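Long-range contacts in beta-ketoacyl synthase (Pseudomonas aeruginosa, PDB 4CW4), which starts fatty acid synthesis by condensing acetyl-CoA with malonyl-ACP to give acetoacetyl-ACP, with release of carbon dioxide and CoA: residues M194-A198 with E595-N599; A223-I229 with V308-E314; A287-Y291 with N544-V548; D375-L379 with L559-H563; S483-L487 with F534-K538. All blocks are in the same frame, centred on the assembly; numbering follows the deposited sequence.

Contact 1 of 5, residues M194-A198 with E595-N599; sequences MSVVA and EIIYN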
# COMPACT_ATOMS: atom_id res chain seq x y z
N MET A 194 11.54 -3.19 -13.17
CA MET A 194 10.42 -3.26 -14.10
C MET A 194 9.65 -1.96 -14.13
O MET A 194 9.22 -1.52 -15.19
CB MET A 194 9.51 -4.44 -13.74
CG MET A 194 10.14 -5.78 -14.11
SD MET A 194 9.21 -7.25 -13.63
CE MET A 194 7.64 -6.96 -14.44
N SER A 195 9.53 -1.30 -12.99
CA SER A 195 8.81 -0.03 -12.93
C SER A 195 9.55 1.04 -13.72
O SER A 195 8.95 1.79 -14.48
CB SER A 195 8.60 0.44 -11.48
OG SER A 195 7.79 1.61 -11.46
N VAL A 196 10.86 1.12 -13.52
CA VAL A 196 11.67 2.12 -14.22
C VAL A 196 11.60 1.90 -15.74
O VAL A 196 11.39 2.84 -16.51
CB VAL A 196 13.14 2.08 -13.70
CG1 VAL A 196 14.10 2.84 -14.61
CG2 VAL A 196 13.20 2.60 -12.26
N VAL A 197 11.74 0.66 -16.16
CA VAL A 197 11.74 0.35 -17.59
C VAL A 197 10.36 0.54 -18.23
O VAL A 197 10.23 1.09 -19.34
CB VAL A 197 12.32 -1.06 -17.83
CG1 VAL A 197 12.18 -1.48 -19.25
CG2 VAL A 197 13.78 -1.09 -17.39
N ALA A 198 9.31 0.13 -17.52
CA ALA A 198 7.94 0.34 -17.99
C ALA A 198 7.57 1.81 -18.05
O ALA A 198 6.88 2.24 -18.96
CB ALA A 198 6.97 -0.42 -17.10
N GLU A 595 16.49 3.51 -24.43
CA GLU A 595 16.99 4.68 -23.69
C GLU A 595 16.23 4.92 -22.38
O GLU A 595 15.51 5.91 -22.19
CB GLU A 595 17.02 5.93 -24.57
CG GLU A 595 17.91 7.07 -24.03
CD GLU A 595 19.40 6.76 -24.05
OE1 GLU A 595 19.83 5.77 -24.70
OE2 GLU A 595 20.17 7.51 -23.39
N ILE A 596 16.43 4.00 -21.45
CA ILE A 596 15.74 4.05 -20.18
C ILE A 596 16.18 5.28 -19.40
O ILE A 596 17.38 5.57 -19.29
CB ILE A 596 16.00 2.75 -19.38
CG1 ILE A 596 15.54 1.53 -20.17
CG2 ILE A 596 15.33 2.82 -18.01
CD1 ILE A 596 14.12 1.58 -20.66
N ILE A 597 15.20 5.98 -18.85
CA ILE A 597 15.47 7.17 -18.05
C ILE A 597 15.72 6.76 -16.60
O ILE A 597 14.87 6.17 -15.96
CB ILE A 597 14.26 8.13 -18.08
CG1 ILE A 597 13.90 8.49 -19.53
CG2 ILE A 597 14.56 9.38 -17.24
CD1 ILE A 597 12.49 9.05 -19.72
N TYR A 598 16.90 7.10 -16.10
CA TYR A 598 17.25 6.84 -14.70
C TYR A 598 18.21 7.94 -14.27
O TYR A 598 19.43 7.84 -14.45
CB TYR A 598 17.88 5.46 -14.49
CG TYR A 598 18.17 5.17 -13.02
CD1 TYR A 598 17.13 4.97 -12.13
CD2 TYR A 598 19.47 5.11 -12.54
CE1 TYR A 598 17.38 4.73 -10.79
CE2 TYR A 598 19.73 4.85 -11.21
CZ TYR A 598 18.67 4.67 -10.34
OH TYR A 598 18.90 4.42 -9.01
N ASN A 599 17.65 9.00 -13.72
CA ASN A 599 18.36 10.25 -13.52
C ASN A 599 18.88 10.45 -12.09
O ASN A 599 18.90 11.59 -11.58
CB ASN A 599 17.45 11.42 -13.91
CG ASN A 599 18.20 12.65 -14.31
OD1 ASN A 599 19.22 12.58 -15.00
ND2 ASN A 599 17.72 13.81 -13.88

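Contact 2 of 5, residues A223-I229 with V308-E314; sequences AVFSGSI and VIVGNSE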
# COMPACT_ATOMS: atom_id res chain seq x y z
N ALA A 223 0.96 14.06 -11.27
CA ALA A 223 0.68 13.06 -10.25
C ALA A 223 1.15 11.70 -10.72
O ALA A 223 1.07 11.41 -11.90
CB ALA A 223 -0.78 13.00 -9.98
N VAL A 224 1.61 10.89 -9.78
CA VAL A 224 2.01 9.51 -10.05
C VAL A 224 1.40 8.60 -8.99
O VAL A 224 1.56 8.85 -7.80
CB VAL A 224 3.54 9.34 -10.03
CG1 VAL A 224 3.92 7.89 -10.31
CG2 VAL A 224 4.20 10.27 -11.05
N PHE A 225 0.71 7.56 -9.45
CA PHE A 225 0.15 6.52 -8.58
C PHE A 225 0.55 5.14 -9.07
O PHE A 225 0.20 4.77 -10.19
CB PHE A 225 -1.36 6.65 -8.52
CG PHE A 225 -1.81 8.03 -8.13
CD1 PHE A 225 -1.54 8.54 -6.86
CD2 PHE A 225 -2.47 8.84 -9.03
CE1 PHE A 225 -1.95 9.82 -6.52
CE2 PHE A 225 -2.87 10.12 -8.69
CZ PHE A 225 -2.61 10.61 -7.44
N SER A 226 1.27 4.39 -8.22
CA SER A 226 1.75 3.05 -8.59
C SER A 226 1.87 2.19 -7.33
O SER A 226 1.18 2.45 -6.36
CB SER A 226 3.06 3.12 -9.37
OG SER A 226 3.37 1.84 -9.87
N GLY A 227 2.72 1.16 -7.37
CA GLY A 227 2.99 0.32 -6.22
C GLY A 227 2.90 -1.16 -6.53
O GLY A 227 2.77 -1.56 -7.69
N SER A 228 3.00 -1.98 -5.49
CA SER A 228 2.85 -3.44 -5.57
C SER A 228 1.97 -3.86 -4.40
O SER A 228 1.84 -3.11 -3.42
CB SER A 228 4.20 -4.14 -5.45
OG SER A 228 4.82 -3.85 -4.19
N ILE A 229 1.34 -5.03 -4.48
CA ILE A 229 0.64 -5.54 -3.30
C ILE A 229 1.49 -6.38 -2.37
O ILE A 229 1.18 -6.47 -1.19
CB ILE A 229 -0.68 -6.31 -3.59
CG1 ILE A 229 -0.45 -7.65 -4.31
CG2 ILE A 229 -1.65 -5.42 -4.35
CD1 ILE A 229 -1.76 -8.47 -4.45
N VAL A 308 -1.25 12.64 -15.23
CA VAL A 308 -1.21 11.59 -14.24
C VAL A 308 -0.62 10.32 -14.84
O VAL A 308 -1.08 9.82 -15.87
CB VAL A 308 -2.61 11.24 -13.68
CG1 VAL A 308 -2.48 10.18 -12.57
CG2 VAL A 308 -3.33 12.47 -13.16
N ILE A 309 0.40 9.79 -14.18
CA ILE A 309 0.97 8.49 -14.56
C ILE A 309 0.39 7.50 -13.58
O ILE A 309 0.58 7.64 -12.37
CB ILE A 309 2.50 8.49 -14.50
CG1 ILE A 309 3.12 9.31 -15.67
CG2 ILE A 309 3.03 7.05 -14.61
CD1 ILE A 309 2.82 10.80 -15.66
N VAL A 310 -0.37 6.53 -14.09
CA VAL A 310 -1.03 5.54 -13.25
C VAL A 310 -0.60 4.15 -13.68
O VAL A 310 -0.65 3.83 -14.86
CB VAL A 310 -2.57 5.59 -13.40
CG1 VAL A 310 -3.23 4.68 -12.37
CG2 VAL A 310 -3.12 7.01 -13.28
N GLY A 311 -0.20 3.32 -12.74
CA GLY A 311 0.18 1.97 -13.10
C GLY A 311 0.55 1.15 -11.88
O GLY A 311 0.15 1.47 -10.76
N ASN A 312 1.33 0.09 -12.10
CA ASN A 312 1.76 -0.79 -11.03
C ASN A 312 2.95 -1.61 -11.52
O ASN A 312 3.21 -1.69 -12.73
CB ASN A 312 0.63 -1.74 -10.62
CG ASN A 312 -0.37 -1.11 -9.67
OD1 ASN A 312 -1.52 -0.85 -10.04
ND2 ASN A 312 0.05 -0.87 -8.45
N SER A 313 3.65 -2.22 -10.58
CA SER A 313 4.74 -3.12 -10.89
C SER A 313 4.77 -4.23 -9.87
O SER A 313 4.85 -3.96 -8.67
CB SER A 313 6.07 -2.40 -10.86
OG SER A 313 7.07 -3.31 -11.29
N GLU A 314 4.68 -5.46 -10.33
CA GLU A 314 4.71 -6.63 -9.47
C GLU A 314 5.61 -7.69 -10.09
O GLU A 314 5.45 -8.05 -11.25
CB GLU A 314 3.31 -7.19 -9.24
CG GLU A 314 3.21 -8.09 -8.01
CD GLU A 314 2.71 -7.38 -6.78
OE1 GLU A 314 1.65 -6.72 -6.84
OE2 GLU A 314 3.34 -7.52 -5.72
O HOH W 1 -0.43 0.24 -5.70

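Contact 3 of 5, residues A287-Y291 with N544-V548; sequences ATFLY and NASGV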
# COMPACT_ATOMS: atom_id res chain seq x y z
N ALA A 287 -7.30 -6.06 -7.35
CA ALA A 287 -7.94 -4.93 -8.04
C ALA A 287 -7.15 -3.63 -7.95
O ALA A 287 -7.62 -2.57 -8.34
CB ALA A 287 -9.33 -4.73 -7.52
N THR A 288 -5.93 -3.72 -7.45
CA THR A 288 -5.13 -2.54 -7.13
C THR A 288 -5.00 -1.50 -8.25
O THR A 288 -5.14 -0.30 -7.98
CB THR A 288 -3.73 -3.00 -6.63
OG1 THR A 288 -3.84 -3.47 -5.28
CG2 THR A 288 -2.69 -1.89 -6.67
N PHE A 289 -4.74 -1.91 -9.49
CA PHE A 289 -4.54 -0.87 -10.49
C PHE A 289 -5.77 0.02 -10.64
O PHE A 289 -5.64 1.21 -10.81
CB PHE A 289 -4.12 -1.45 -11.85
CG PHE A 289 -4.24 -0.46 -12.96
CD1 PHE A 289 -3.28 0.51 -13.15
CD2 PHE A 289 -5.34 -0.47 -13.79
CE1 PHE A 289 -3.39 1.42 -14.16
CE2 PHE A 289 -5.46 0.45 -14.81
CZ PHE A 289 -4.48 1.40 -14.99
N LEU A 290 -6.96 -0.57 -10.56
CA LEU A 290 -8.17 0.22 -10.66
C LEU A 290 -8.32 1.17 -9.46
O LEU A 290 -8.88 2.24 -9.61
CB LEU A 290 -9.41 -0.68 -10.83
CG LEU A 290 -9.55 -1.41 -12.17
CD1 LEU A 290 -10.84 -2.21 -12.23
CD2 LEU A 290 -9.50 -0.42 -13.32
N TYR A 291 -7.83 0.78 -8.29
CA TYR A 291 -7.82 1.69 -7.16
C TYR A 291 -6.91 2.91 -7.42
O TYR A 291 -7.30 4.06 -7.14
CB TYR A 291 -7.37 0.97 -5.88
CG TYR A 291 -8.37 0.00 -5.26
CD1 TYR A 291 -9.13 -0.86 -6.00
CD2 TYR A 291 -8.51 -0.06 -3.89
CE1 TYR A 291 -10.02 -1.75 -5.41
CE2 TYR A 291 -9.38 -0.94 -3.29
CZ TYR A 291 -10.14 -1.78 -4.06
OH TYR A 291 -11.03 -2.66 -3.48
N ASN A 544 -13.14 -5.14 -4.68
CA ASN A 544 -13.77 -5.27 -6.00
C ASN A 544 -13.71 -3.92 -6.69
O ASN A 544 -13.89 -2.89 -6.05
CB ASN A 544 -15.25 -5.67 -5.89
CG ASN A 544 -15.47 -6.90 -5.04
OD1 ASN A 544 -15.35 -8.04 -5.51
ND2 ASN A 544 -15.79 -6.70 -3.77
N ALA A 545 -13.50 -3.94 -8.00
CA ALA A 545 -13.52 -2.70 -8.77
C ALA A 545 -13.93 -2.95 -10.19
O ALA A 545 -13.64 -4.02 -10.73
CB ALA A 545 -12.16 -1.99 -8.73
N SER A 546 -14.60 -1.96 -10.78
CA SER A 546 -14.90 -1.99 -12.20
C SER A 546 -14.64 -0.62 -12.80
O SER A 546 -15.01 0.41 -12.21
CB SER A 546 -16.35 -2.39 -12.47
OG SER A 546 -16.66 -3.62 -11.85
N GLY A 547 -13.95 -0.60 -13.94
CA GLY A 547 -13.64 0.64 -14.63
C GLY A 547 -14.32 0.77 -15.97
O GLY A 547 -14.58 -0.24 -16.64
N VAL A 548 -14.55 2.02 -16.39
CA VAL A 548 -15.17 2.32 -17.68
C VAL A 548 -14.16 3.01 -18.58
O VAL A 548 -13.61 4.06 -18.24
CB VAL A 548 -16.41 3.24 -17.49
CG1 VAL A 548 -17.08 3.51 -18.83
CG2 VAL A 548 -17.39 2.61 -16.53

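Contact 4 of 5, residues D375-L379 with L559-H563; sequences DELAL and LRKRH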
# COMPACT_ATOMS: atom_id res chain seq x y z
N ASP A 375 -8.55 16.80 -20.86
CA ASP A 375 -8.84 17.03 -22.26
C ASP A 375 -8.32 18.35 -22.80
O ASP A 375 -7.92 18.43 -23.95
CB ASP A 375 -10.35 16.92 -22.52
CG ASP A 375 -11.18 17.92 -21.74
OD1 ASP A 375 -11.17 17.87 -20.50
OD2 ASP A 375 -11.93 18.71 -22.36
N GLU A 376 -8.34 19.38 -21.98
CA GLU A 376 -7.90 20.69 -22.44
C GLU A 376 -6.39 20.69 -22.69
O GLU A 376 -5.93 21.21 -23.72
CB GLU A 376 -8.29 21.74 -21.40
CG GLU A 376 -8.01 23.16 -21.80
CD GLU A 376 -8.60 24.13 -20.81
OE1 GLU A 376 -8.00 24.32 -19.72
OE2 GLU A 376 -9.68 24.68 -21.10
N LEU A 377 -5.62 20.12 -21.77
CA LEU A 377 -4.18 20.04 -21.95
C LEU A 377 -3.84 19.14 -23.15
O LEU A 377 -2.93 19.45 -23.93
CB LEU A 377 -3.51 19.51 -20.67
CG LEU A 377 -1.99 19.41 -20.74
CD1 LEU A 377 -1.35 20.78 -20.89
CD2 LEU A 377 -1.43 18.65 -19.55
N ALA A 378 -4.53 18.01 -23.29
CA ALA A 378 -4.30 17.12 -24.43
C ALA A 378 -4.51 17.88 -25.74
O ALA A 378 -3.71 17.78 -26.66
CB ALA A 378 -5.21 15.91 -24.35
N LEU A 379 -5.58 18.65 -25.78
CA LEU A 379 -5.93 19.45 -26.96
C LEU A 379 -4.80 20.44 -27.27
O LEU A 379 -4.35 20.56 -28.41
CB LEU A 379 -7.24 20.21 -26.70
CG LEU A 379 -7.93 20.84 -27.90
CD1 LEU A 379 -8.74 19.78 -28.67
CD2 LEU A 379 -8.81 22.02 -27.47
N LEU A 559 -14.49 15.58 -27.32
CA LEU A 559 -13.61 16.75 -27.37
C LEU A 559 -14.05 17.73 -28.46
O LEU A 559 -14.00 18.96 -28.26
CB LEU A 559 -12.14 16.34 -27.59
CG LEU A 559 -11.31 16.22 -26.29
CD1 LEU A 559 -11.75 15.00 -25.49
CD2 LEU A 559 -9.83 16.19 -26.59
N ARG A 560 -14.50 17.19 -29.59
CA ARG A 560 -15.03 18.02 -30.67
C ARG A 560 -16.25 18.81 -30.20
O ARG A 560 -16.38 20.00 -30.50
CB ARG A 560 -15.40 17.17 -31.89
CG ARG A 560 -14.21 16.72 -32.75
CD ARG A 560 -14.65 15.73 -33.84
NE ARG A 560 -13.57 15.31 -34.73
CZ ARG A 560 -13.14 16.01 -35.78
NH1 ARG A 560 -13.68 17.19 -36.07
NH2 ARG A 560 -12.16 15.53 -36.54
N LYS A 561 -17.14 18.15 -29.47
CA LYS A 561 -18.36 18.80 -29.01
C LYS A 561 -18.04 19.91 -28.01
O LYS A 561 -18.60 21.00 -28.10
CB LYS A 561 -19.30 17.77 -28.38
CG LYS A 561 -20.61 18.33 -27.82
CD LYS A 561 -21.46 18.96 -28.89
CE LYS A 561 -22.86 19.22 -28.37
NZ LYS A 561 -23.58 20.22 -29.21
N ARG A 562 -17.16 19.63 -27.07
CA ARG A 562 -16.82 20.62 -26.05
C ARG A 562 -16.02 21.79 -26.61
O ARG A 562 -16.32 22.93 -26.31
CB ARG A 562 -16.04 19.98 -24.90
CG ARG A 562 -15.48 20.99 -23.91
CD ARG A 562 -14.82 20.28 -22.71
NE ARG A 562 -15.82 19.82 -21.75
CZ ARG A 562 -15.56 19.10 -20.67
NH1 ARG A 562 -14.32 18.68 -20.44
NH2 ARG A 562 -16.54 18.77 -19.84
N HIS A 563 -15.01 21.50 -27.44
CA HIS A 563 -14.03 22.53 -27.80
C HIS A 563 -14.28 23.20 -29.14
O HIS A 563 -13.72 24.26 -29.39
CB HIS A 563 -12.62 21.93 -27.74
CG HIS A 563 -12.24 21.47 -26.38
ND1 HIS A 563 -11.88 22.35 -25.38
CD2 HIS A 563 -12.16 20.23 -25.84
CE1 HIS A 563 -11.59 21.66 -24.29
NE2 HIS A 563 -11.76 20.38 -24.54

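Contact 5 of 5, residues S483-L487 with F534-K538; sequences SADQL and FINSK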
# COMPACT_ATOMS: atom_id res chain seq x y z
N SER A 483 -5.23 -5.51 -13.43
CA SER A 483 -6.21 -4.72 -14.15
C SER A 483 -5.59 -3.71 -15.09
O SER A 483 -6.28 -3.20 -15.96
CB SER A 483 -7.26 -4.11 -13.21
OG SER A 483 -6.68 -3.37 -12.15
N ALA A 484 -4.30 -3.44 -14.96
CA ALA A 484 -3.57 -2.69 -15.98
C ALA A 484 -3.33 -3.57 -17.23
O ALA A 484 -3.47 -3.11 -18.34
CB ALA A 484 -2.24 -2.15 -15.45
N ASP A 485 -2.97 -4.84 -17.04
CA ASP A 485 -2.90 -5.77 -18.17
C ASP A 485 -4.23 -5.78 -18.93
O ASP A 485 -4.27 -5.82 -20.16
CB ASP A 485 -2.59 -7.20 -17.71
CG ASP A 485 -1.19 -7.38 -17.14
OD1 ASP A 485 -0.26 -6.61 -17.50
OD2 ASP A 485 -1.01 -8.34 -16.35
N GLN A 486 -5.34 -5.78 -18.18
CA GLN A 486 -6.67 -5.72 -18.79
C GLN A 486 -6.89 -4.43 -19.59
O GLN A 486 -7.30 -4.47 -20.76
CB GLN A 486 -7.78 -5.88 -17.73
CG GLN A 486 -7.80 -7.22 -17.02
CD GLN A 486 -8.78 -7.20 -15.84
OE1 GLN A 486 -8.52 -6.59 -14.80
NE2 GLN A 486 -9.90 -7.83 -16.00
N LEU A 487 -6.66 -3.29 -18.95
CA LEU A 487 -6.87 -2.00 -19.60
C LEU A 487 -6.05 -1.88 -20.87
O LEU A 487 -6.55 -1.48 -21.91
CB LEU A 487 -6.53 -0.85 -18.63
CG LEU A 487 -6.62 0.56 -19.26
CD1 LEU A 487 -7.96 0.78 -19.90
CD2 LEU A 487 -6.35 1.69 -18.23
N PHE A 534 -15.67 -2.45 -20.11
CA PHE A 534 -15.76 -2.55 -18.67
C PHE A 534 -14.65 -3.47 -18.18
O PHE A 534 -14.61 -4.66 -18.51
CB PHE A 534 -17.12 -3.10 -18.29
CG PHE A 534 -18.26 -2.25 -18.78
CD1 PHE A 534 -18.55 -1.07 -18.16
CD2 PHE A 534 -19.00 -2.63 -19.88
CE1 PHE A 534 -19.57 -0.27 -18.60
CE2 PHE A 534 -20.02 -1.83 -20.33
CZ PHE A 534 -20.31 -0.65 -19.69
N ILE A 535 -13.72 -2.89 -17.41
CA ILE A 535 -12.62 -3.64 -16.81
C ILE A 535 -13.08 -4.13 -15.44
O ILE A 535 -13.45 -3.30 -14.59
CB ILE A 535 -11.38 -2.74 -16.61
CG1 ILE A 535 -10.98 -2.00 -17.90
CG2 ILE A 535 -10.22 -3.57 -16.09
CD1 ILE A 535 -10.63 -2.84 -19.05
N ASN A 536 -13.08 -5.44 -15.22
CA ASN A 536 -13.55 -5.99 -13.97
C ASN A 536 -12.45 -6.68 -13.17
O ASN A 536 -11.63 -7.42 -13.72
CB ASN A 536 -14.69 -6.98 -14.20
CG ASN A 536 -15.51 -7.21 -12.94
OD1 ASN A 536 -15.78 -6.26 -12.19
ND2 ASN A 536 -15.84 -8.46 -12.65
N SER A 537 -12.42 -6.41 -11.87
CA SER A 537 -11.33 -6.92 -11.04
C SER A 537 -11.74 -7.12 -9.59
O SER A 537 -12.67 -6.49 -9.06
CB SER A 537 -10.13 -5.97 -11.09
OG SER A 537 -8.96 -6.53 -10.55
N LYS A 538 -11.02 -8.00 -8.92
CA LYS A 538 -11.34 -8.31 -7.54
C LYS A 538 -10.14 -8.94 -6.95
O LYS A 538 -9.18 -9.34 -7.64
CB LYS A 538 -12.51 -9.30 -7.43
CG LYS A 538 -13.43 -9.37 -8.63
CD LYS A 538 -14.06 -10.71 -8.79
CE LYS A 538 -15.03 -11.02 -7.70
NZ LYS A 538 -16.26 -11.64 -8.25
O HOH W 2 -8.26 -8.29 -12.50

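Contact 1 of 5, residues M194-A198 with E595-N599
Ile596 reaches two valines, Val196 and Val197, on one turn of helix 190-204. This helix belongs to the thiolase-fold core of the ketosynthase. The other partner is irregular chain that follows the long helix 565-590 and packs on the core. The Ile596 CA–CB bond points at the helix, and at CB the side chain forks. CG2 lies anti to the backbone N and meets Val196 CG1 at 3.6 Å. CG1 turns to the side of the backbone N (chi1 -59°) and carries CD1 to Val197. There CD1 lies 3.9 Å from Val197 CG1 and 4.1 Å from Val197 CA, so the tip reaches the helix backbone. The two branches thus serve neighbouring helix residues.

No hydrogen bond joins the two segments, and the packing is mainly apolar. Polar links lie beside it: Ile597 N bonds to Thr200 OG1 and Glu595 O to Arg204 NH2, both farther along the same helix. Leu182 also touches Ile596 and Val197. The ring of Tyr598 meets Tyr183, His188 and Tyr271. Val196 CG1 approaches that ring obliquely, 4.5 Å from Tyr598 CD1, and the same methyl lies 3.7 Å from the carbonyl oxygen Ile597 O.

Contact 2 of 5, residues A223-I229 with V308-E314
The carbonyl of Gly227 is gripped from both sides of its plane, by Asn312 on one and Ser313 on the other. Asn312 ND2 sits well above the plane, 2.9 Å from Gly227 O, yet that oxygen lies in the plane of the Asn312 amide and the bond is nearly straight (179°). Ser313 N comes from the opposite side, only tilted from the plane, at 3.1 Å. ND2 has a second partner: it donates to a water at 3.0 Å, which in turn donates to Ser226 O. The ring of Phe225 is met obliquely by Val308 CG1, 3.8 Å from Phe225 CD2.

Before this point the segments are neighbouring parallel strands of the thiolase fold. Ile309 N bonds to Ala223 O, Phe225 N to Ile309 O, and Gly311 N to Phe225 O. Farther on, the backbone bond of Ser313 N to Gly227 O is joined by bonds from the Asn312 and Glu314 side chains.

At the far end the Glu314 chain bends at chi2 (97°) and brings OE1 to Ile229 N at 2.9 Å, using its syn lone pair. OE1 also accepts from Ala480 N, and OE2 from Met230 N. One buried carboxylate thus ties together backbone N-H groups of two loops. This probably fixes Ile229, whose side chain is about 4 Å from that of Cys286, the inferred active-site residue.

Contact 3 of 5, residues A287-Y291 with N544-V548
Leu290 lies over the methyl group of Ala545, touching it with two atoms: its CB and its CD1 are each 3.7 Å from Ala545 CB. CD1 continues along the strand backbone, 3.7 Å from Ala545 O and 3.9 Å from Gly547 N. The other branch, CD2, faces Gly547, which has no side chain, and the leucine can lie close against the strand there.

Two more residues, Ala287 before the helix and Tyr291 in it, close round the same methyl. Ala287 CB lies 4.1 Å from Ala545 CB. Tyr291 CE1 approaches it obliquely at 4.0 Å. The tyrosine swings CG to the side of its backbone N (chi1 -73°), which takes the ring along the strand toward Asn544.

Helix 288-301 is the buried central helix of the thiolase fold. Cys286, the inferred active-site residue, stands just before it, and Ala287 holds the N-cap position. Strand 543-550 packs on one side of this helix through Leu290. On another side Thr288 and Phe289 meet Asn312 of strand 307-314, so strands from both halves of the enzyme hold it. The residues flanking Ala545 turn their side chains away from the helix, Ser546 bonding to Thr413 and Asn544 ND2 to Asp397.

Contact 4 of 5, residues D375-L379 with L559-H563
Asp375 OD2 accepts two hydrogen bonds from the last residues of helix 552-563. His563 NE2 donates at 2.8 Å, and Arg562 NH1 at 3.1 Å as part of a salt bridge. The two donors come from opposite faces of the carboxylate plane, the histidine on the anti side of OD2 and the arginine on the syn side. The oxygen lies near the plane of both the imidazole and the guanidinium. The Arg562 chain bends at chi3 (-79°), which brings the guanidinium to Asp375. Asp375 OD1 takes a further bond from Leu9 N, so both oxygens are satisfied. With such donors around it, the aspartate is probably charged and may favour a protonated His563.

The imidazole is also held on its faces. Leu379 CD2 makes a CH-pi contact on one, 3.9 Å from the ring centroid. Arg562 CG covers the other, 3.8 Å above the plane.

Two helices cross here near a right angle, -94° between the short segments, with axes 11.4 Å apart. Asp375 starts helix 375-381, right after strand 366-374 of the thiolase-fold core, and helix 552-563 follows strand 543-550. Leu559 packs against the aliphatic part of Asp375, with CD1 3.8 Å from Asp375 CB, and its CD2 is 4.3 Å from Leu379 CD1. The second subunit adds to the contact: its Asp636 forms a salt bridge with Arg562 NE, and its Met637 packs on Asp375, Leu559 and Arg562.

Contact 5 of 5, residues S483-L487 with F534-K538
Ser483, on the first turn of helix 482-496, sets its CB 4.0 Å from Ser537 CB on the strand. Its carbonyl oxygen, Ser483 O, lies 4.0 Å from Ile535 CG2.

One turn later comes Gln486, the polar link. Its CB touches Ile535 CG2 at 3.7 Å. From there the chain is extended (chi2 171°) and runs past the isoleucine in the opposite direction to reach the strand backbone. Gln486 NE2 donates to Asn536 O at 2.9 Å, with 164° at the hydrogen. The oxygen lies in the plane of the Gln486 amide, while the donor is tilted from the carbonyl plane of Asn536. Gln486 OE1 accepts from a water at 2.9 Å, and this water also bonds to Ser537 OG in one of the two deposited conformers of Ser537. Both ends of the amide are therefore bonded, which should fix its rotation.

Leu487 contributes its backbone: Leu487 CA is 3.9 Å from Ile535 CD1. Ile535 thus covers the helix with two branches, CG2 at Gln486 and CD1 at Leu487. The opposite side of the strand meets helix 409-425 through Phe534 and Asn536.

The helix runs nearly antiparallel to the strand, 167° between the segments, with axes 8.6 Å apart. It is part of the buried helix layer against the C-terminal sheet of the thiolase fold, beside the active site, where Ser537 touches His439, a predicted catalytic residue.

Contacts 2, 3 and 5 form the centre of the ketosynthase. Contacts 3 and 5 lie 6 Å apart between centres and share the antiparallel pair of strands 532-539 and 543-550. Contact 2 is 13 Å from contact 3 between centres, and helix 288-301 leads along the chain into its strand 307-314. Together they lie beside the inferred and predicted active-site residues. Contact 1 touches contact 2 through Met194 and Ser195 on Ser313, so helix 190-204 backs the same strand. Contact 4 is peripheral, 26 to 30 Å from the others between centres, at the dimer interface. The chain span between the segments of contact 1 includes all the others; that of contact 3 includes contact 5.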